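Local coordinates for amino acid ABC transporter, periplasmic amino acid-binding protein, putative (Streptococcus pneumoniae, PDB 4I62) that binds L-arginine and probably delivers it to an ABC transporter for import into the cell, at residues K151-Q161 with Q191-E199. Numbering follows the deposited sequence.
Sequences KKVGAQKGSIQ and QVDAVIFEE. With ARG (arginine), chain B.
The carboxylate of D193 reaches back to the start of strand 152-156, where OD2 takes the K152 backbone N-H on its anti lone pair at 2.9 Å, almost straight at 176°. CG of D193 lies beside its own backbone N (chi1 -65°), and that N donates to K152 O at 2.8 Å, so side chain and main chain grip K152 together; water 1 links OD2 to K152 NZ. The strands run parallel: G154 N bonds A194 O and G154 O accepts from I196 N. V153 CG1 and I196 CG1 meet at 3.9 Å, while I196 CG2 packs against Q161 CG at 3.7 Å. In this type II periplasmic binding protein fold, the pair carries the central sheet of one lobe to the arginine cleft. As the strands diverge, water 2 joins Q156 N to I196 O. Q161, bent at chi2 (68°), bonds N130 OD1 through NE2, which adds a weak 3.0 Å bond to E198 OE2. E198 OE1 holds the ligand's amino N at 2.9 Å and also bonds Y227. I160 N donates to the ligand's carboxylate OXT, and Q156, extended beyond CG, accepts from the guanidinium NH2 through OE1.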
ATOM      1  N   LYS A 151       4.282  25.062  -3.105  1.00 12.15           N
ATOM      2  CA  LYS A 151       5.276  24.001  -3.108  1.00 11.65           C
ATOM      3  C   LYS A 151       4.870  22.890  -4.065  1.00 12.11           C
ATOM      4  O   LYS A 151       3.736  22.836  -4.545  1.00 14.49           O
ATOM      5  CB  LYS A 151       5.457  23.415  -1.694  1.00 13.03           C
ATOM      6  CG  LYS A 151       5.820  24.449  -0.639  1.00 17.20           C
ATOM      7  CD  LYS A 151       7.152  25.100  -0.994  1.00 20.96           C
ATOM      8  CE  LYS A 151       7.495  26.298  -0.116  1.00 29.76           C
ATOM      9  NZ  LYS A 151       7.781  25.892   1.288  1.00 35.24           N
ATOM     10  N   LYS A 152       5.812  21.991  -4.340  1.00 11.24           N
ATOM     11  CA  LYS A 152       5.613  20.856  -5.228  1.00 12.15           C
ATOM     12  C   LYS A 152       5.454  19.580  -4.389  1.00  9.73           C
ATOM     13  O   LYS A 152       6.331  19.246  -3.602  1.00 11.08           O
ATOM     14  CB  LYS A 152       6.828  20.720  -6.166  1.00 14.47           C
ATOM     15  CG  LYS A 152       7.137  21.979  -6.967  1.00 21.08           C
ATOM     16  CD  LYS A 152       8.568  22.010  -7.469  1.00 28.76           C
ATOM     17  CE  LYS A 152       8.834  23.280  -8.264  1.00 35.09           C
ATOM     18  NZ  LYS A 152       8.462  24.520  -7.498  1.00 38.43           N
ATOM     19  N   VAL A 153       4.326  18.896  -4.574  1.00  9.44           N
ATOM     20  CA  VAL A 153       3.983  17.754  -3.726  1.00  8.59           C
ATOM     21  C   VAL A 153       3.697  16.539  -4.598  1.00  8.60           C
ATOM     22  O   VAL A 153       2.908  16.621  -5.563  1.00 11.03           O
ATOM     23  CB  VAL A 153       2.728  18.090  -2.880  1.00  9.33           C
ATOM     24  CG1 VAL A 153       2.361  16.943  -1.937  1.00 10.92           C
ATOM     25  CG2 VAL A 153       2.973  19.368  -2.075  1.00 11.13           C
ATOM     26  N   GLY A 154       4.334  15.426  -4.275  1.00  8.05           N
ATOM     27  CA  GLY A 154       4.146  14.189  -5.011  1.00  8.81           C
ATOM     28  C   GLY A 154       3.258  13.183  -4.311  1.00  6.89           C
ATOM     29  O   GLY A 154       3.155  13.141  -3.092  1.00  7.81           O
ATOM     30  N   ALA A 155       2.680  12.303  -5.136  1.00  6.85           N
ATOM     31  CA  ALA A 155       1.906  11.162  -4.666  1.00  7.57           C
ATOM     32  C   ALA A 155       1.893  10.098  -5.750  1.00  6.73           C
ATOM     33  O   ALA A 155       2.114  10.388  -6.926  1.00  7.58           O
ATOM     34  CB  ALA A 155       0.474  11.556  -4.303  1.00  9.58           C
ATOM     35  N   GLN A 156       1.583   8.867  -5.354  1.00  7.37           N
ATOM     36  CA  GLN A 156       1.555   7.770  -6.315  1.00  6.78           C
ATOM     37  C   GLN A 156       0.288   7.814  -7.163  1.00  7.21           C
ATOM     38  O   GLN A 156      -0.836   7.956  -6.661  1.00  7.24           O
ATOM     39  CB  GLN A 156       1.691   6.415  -5.609  1.00  8.51           C
ATOM     40  CG  GLN A 156       1.729   5.255  -6.650  1.00  9.71           C
ATOM     41  CD  GLN A 156       2.023   3.879  -6.078  1.00  8.63           C
ATOM     42  OE1 GLN A 156       1.451   3.482  -5.074  1.00  9.81           O
ATOM     43  NE2 GLN A 156       2.887   3.135  -6.725  1.00 10.14           N
ATOM     44  N   LYS A 157       0.471   7.666  -8.472  1.00  8.25           N
ATOM     45  CA  LYS A 157      -0.665   7.629  -9.378  0.55  9.20           C
ATOM     46  C   LYS A 157      -1.627   6.502  -9.024  1.00  8.13           C
ATOM     47  O   LYS A 157      -1.194   5.348  -8.828  1.00  8.99           O
ATOM     48  CB  LYS A 157      -0.176   7.451 -10.805  0.55  9.57           C
ATOM     49  CG  LYS A 157      -1.228   7.795 -11.854  0.55 10.74           C
ATOM     50  CD  LYS A 157      -0.758   7.410 -13.268  0.55 12.99           C
ATOM     51  CE  LYS A 157      -1.692   7.924 -14.346  0.55 16.63           C
ATOM     52  NZ  LYS A 157      -3.085   7.493 -14.101  0.55 16.40           N
ATOM     53  N   GLY A 158      -2.922   6.829  -8.942  1.00  8.75           N
ATOM     54  CA  GLY A 158      -3.935   5.831  -8.617  1.00  9.29           C
ATOM     55  C   GLY A 158      -4.195   5.679  -7.132  1.00  7.85           C
ATOM     56  O   GLY A 158      -5.070   4.886  -6.764  1.00  8.87           O
ATOM     57  N   SER A 159      -3.452   6.398  -6.298  1.00  7.78           N
ATOM     58  CA  SER A 159      -3.606   6.241  -4.845  1.00  7.77           C
ATOM     59  C   SER A 159      -4.604   7.239  -4.261  1.00  7.75           C
ATOM     60  O   SER A 159      -4.866   8.312  -4.840  1.00  8.18           O
ATOM     61  CB  SER A 159      -2.252   6.429  -4.153  1.00  7.38           C
ATOM     62  OG  SER A 159      -1.825   7.791  -4.168  1.00  7.35           O
ATOM     63  N   ILE A 160      -5.089   6.936  -3.051  1.00  7.33           N
ATOM     64  CA  ILE A 160      -5.924   7.899  -2.365  1.00  7.98           C
ATOM     65  C   ILE A 160      -5.129   9.130  -1.932  1.00  7.65           C
ATOM     66  O   ILE A 160      -5.709  10.197  -1.705  1.00  9.18           O
ATOM     67  CB  ILE A 160      -6.702   7.279  -1.184  1.00  8.94           C
ATOM     68  CG1 ILE A 160      -5.802   6.894  -0.021  1.00 10.57           C
ATOM     69  CG2 ILE A 160      -7.530   6.067  -1.628  1.00 10.76           C
ATOM     70  CD1 ILE A 160      -6.557   6.740   1.280  1.00 12.27           C
ATOM     71  N   GLN A 161      -3.821   9.004  -1.828  1.00  7.45           N
ATOM     72  CA  GLN A 161      -2.976  10.156  -1.535  1.00  8.35           C
ATOM     73  C   GLN A 161      -3.002  11.141  -2.691  1.00  7.68           C
ATOM     74  O   GLN A 161      -3.007  12.371  -2.468  1.00  8.74           O
ATOM     75  CB  GLN A 161      -1.541   9.695  -1.259  1.00  8.47           C
ATOM     76  CG  GLN A 161      -1.365   8.988   0.101  1.00  8.58           C
ATOM     77  CD  GLN A 161      -2.065   7.643   0.181  1.00  7.30           C
ATOM     78  OE1 GLN A 161      -2.079   6.849  -0.776  1.00  7.87           O
ATOM     79  NE2 GLN A 161      -2.648   7.360   1.327  1.00  9.57           N
ATOM     80  N   GLN A 191      13.279  17.906  -6.723  0.55 13.66           N
ATOM     81  CA  GLN A 191      12.303  18.185  -7.770  0.55 13.62           C
ATOM     82  C   GLN A 191      10.894  18.350  -7.210  0.55 11.96           C
ATOM     83  O   GLN A 191      10.096  19.126  -7.737  0.55 13.65           O
ATOM     84  CB  GLN A 191      12.348  17.112  -8.853  0.55 13.66           C
ATOM     85  CG  GLN A 191      13.613  17.125  -9.682  0.55 21.24           C
ATOM     86  CD  GLN A 191      13.690  15.924 -10.607  0.55 22.69           C
ATOM     87  OE1 GLN A 191      14.256  14.858 -10.283  0.55 19.21           O
ATOM     88  NE2 GLN A 191      13.083  16.079 -11.757  0.55 27.81           N
ATOM     89  N   VAL A 192      10.590  17.581  -6.167  1.00 11.33           N
ATOM     90  CA  VAL A 192       9.438  17.858  -5.303  1.00 12.29           C
ATOM     91  C   VAL A 192       9.909  18.222  -3.896  1.00  9.87           C
ATOM     92  O   VAL A 192      11.037  17.854  -3.495  1.00 11.33           O
ATOM     93  CB  VAL A 192       8.416  16.701  -5.216  1.00 11.57           C
ATOM     94  CG1 VAL A 192       7.895  16.357  -6.603  1.00 14.50           C
ATOM     95  CG2 VAL A 192       8.989  15.482  -4.535  1.00 11.07           C
ATOM     96  N   ASP A 193       9.074  18.939  -3.154  1.00  9.86           N
ATOM     97  CA  ASP A 193       9.359  19.339  -1.797  1.00  9.73           C
ATOM     98  C   ASP A 193       8.896  18.326  -0.752  1.00  8.67           C
ATOM     99  O   ASP A 193       9.408  18.307   0.356  1.00  9.83           O
ATOM    100  CB  ASP A 193       8.652  20.671  -1.546  1.00 10.99           C
ATOM    101  CG  ASP A 193       9.206  21.745  -2.392  1.00 13.93           C
ATOM    102  OD1 ASP A 193      10.441  21.983  -2.255  1.00 17.37           O
ATOM    103  OD2 ASP A 193       8.470  22.363  -3.205  1.00 13.45           O
ATOM    104  N   ALA A 194       7.903  17.503  -1.102  1.00  9.08           N
ATOM    105  CA  ALA A 194       7.304  16.575  -0.135  1.00  8.01           C
ATOM    106  C   ALA A 194       6.577  15.507  -0.906  1.00  8.08           C
ATOM    107  O   ALA A 194       6.100  15.758  -2.032  1.00  8.63           O
ATOM    108  CB  ALA A 194       6.317  17.294   0.777  1.00  9.20           C
ATOM    109  N   VAL A 195       6.470  14.322  -0.312  1.00  7.90           N
ATOM    110  CA  VAL A 195       5.653  13.240  -0.853  1.00  7.19           C
ATOM    111  C   VAL A 195       4.713  12.761   0.238  1.00  7.20           C
ATOM    112  O   VAL A 195       5.115  12.600   1.402  1.00  8.19           O
ATOM    113  CB  VAL A 195       6.534  12.067  -1.363  1.00  8.43           C
ATOM    114  CG1 VAL A 195       5.673  10.902  -1.842  1.00  9.50           C
ATOM    115  CG2 VAL A 195       7.458  12.550  -2.461  1.00  9.51           C
ATOM    116  N   ILE A 196       3.447  12.524  -0.115  1.00  7.23           N
ATOM    117  CA  ILE A 196       2.463  12.014   0.829  1.00  7.51           C
ATOM    118  C   ILE A 196       2.484  10.497   0.842  1.00  7.02           C
ATOM    119  O   ILE A 196       2.244   9.864  -0.209  1.00  7.75           O
ATOM    120  CB  ILE A 196       1.024  12.494   0.493  1.00  8.25           C
ATOM    121  CG1 ILE A 196       0.961  13.999   0.237  1.00  9.43           C
ATOM    122  CG2 ILE A 196       0.047  12.054   1.566  1.00  8.21           C
ATOM    123  CD1 ILE A 196      -0.404  14.482  -0.199  1.00 12.29           C
ATOM    124  N   PHE A 197       2.730   9.883   1.999  1.00  7.14           N
ATOM    125  CA  PHE A 197       2.654   8.439   2.148  1.00  7.52           C
ATOM    126  C   PHE A 197       2.026   8.105   3.496  1.00  7.55           C
ATOM    127  O   PHE A 197       2.209   8.819   4.487  1.00  8.64           O
ATOM    128  CB  PHE A 197       4.049   7.761   2.169  1.00  8.70           C
ATOM    129  CG  PHE A 197       4.742   7.612   0.844  1.00  8.29           C
ATOM    130  CD1 PHE A 197       4.123   7.119  -0.274  1.00 11.13           C
ATOM    131  CD2 PHE A 197       6.077   7.970   0.731  1.00 11.30           C
ATOM    132  CE1 PHE A 197       4.822   6.993  -1.506  1.00 11.58           C
ATOM    133  CE2 PHE A 197       6.775   7.805  -0.459  1.00 12.22           C
ATOM    134  CZ  PHE A 197       6.156   7.310  -1.568  1.00 10.75           C
ATOM    135  N   GLU A 198       1.343   6.962   3.542  1.00  7.59           N
ATOM    136  CA  GLU A 198       0.882   6.425   4.820  1.00  7.93           C
ATOM    137  C   GLU A 198       2.079   6.136   5.739  1.00  8.12           C
ATOM    138  O   GLU A 198       3.155   5.730   5.275  1.00  8.77           O
ATOM    139  CB  GLU A 198       0.013   5.192   4.569  1.00  8.15           C
ATOM    140  CG  GLU A 198      -1.359   5.637   4.008  1.00  9.36           C
ATOM    141  CD  GLU A 198      -2.029   4.701   2.995  1.00  8.66           C
ATOM    142  OE1 GLU A 198      -1.336   3.907   2.311  1.00  8.29           O
ATOM    143  OE2 GLU A 198      -3.256   4.834   2.819  1.00  9.38           O
ATOM    144  N   GLU A 199       1.870   6.333   7.031  1.00  9.39           N
ATOM    145  CA  GLU A 199       2.933   6.368   8.017  1.00 10.54           C
ATOM    146  C   GLU A 199       3.944   5.202   7.947  1.00  9.78           C
ATOM    147  O   GLU A 199       5.149   5.457   7.943  1.00 10.50           O
ATOM    148  CB  GLU A 199       2.343   6.510   9.426  1.00 11.59           C
ATOM    149  CG  GLU A 199       3.419   6.647  10.496  1.00 13.76           C
ATOM    150  CD  GLU A 199       2.871   7.032  11.866  1.00 15.85           C
ATOM    151  OE1 GLU A 199       1.651   6.885  12.108  1.00 19.47           O
ATOM    152  OE2 GLU A 199       3.676   7.411  12.759  1.00 18.20           O
TER
HETATM  153  N   ARG B 301      -3.356   2.932   0.448  1.00  7.22           N
HETATM  154  CA  ARG B 301      -3.254   3.682  -0.832  1.00  7.21           C
HETATM  155  C   ARG B 301      -4.423   3.362  -1.760  1.00  6.85           C
HETATM  156  O   ARG B 301      -5.088   2.323  -1.570  1.00  7.83           O
HETATM  157  CB  ARG B 301      -1.906   3.460  -1.490  1.00  7.22           C
HETATM  158  CG  ARG B 301      -1.579   1.983  -1.726  1.00  7.27           C
HETATM  159  CD  ARG B 301      -0.378   1.805  -2.632  1.00  6.76           C
HETATM  160  NE  ARG B 301       0.079   0.429  -2.582  1.00  7.20           N
HETATM  161  CZ  ARG B 301       1.084  -0.063  -3.278  1.00  6.86           C
HETATM  162  NH1 ARG B 301       1.404  -1.347  -3.160  1.00  7.89           N
HETATM  163  NH2 ARG B 301       1.768   0.726  -4.105  1.00  7.69           N
HETATM  164  OXT ARG B 301      -4.628   4.167  -2.728  1.00  7.84           O
HETATM  165  O   HOH W   1       9.268  24.366  -4.898  0.55 21.33           O
HETATM  166  O   HOH W   2       1.627   8.545  -2.528  1.00  9.99           O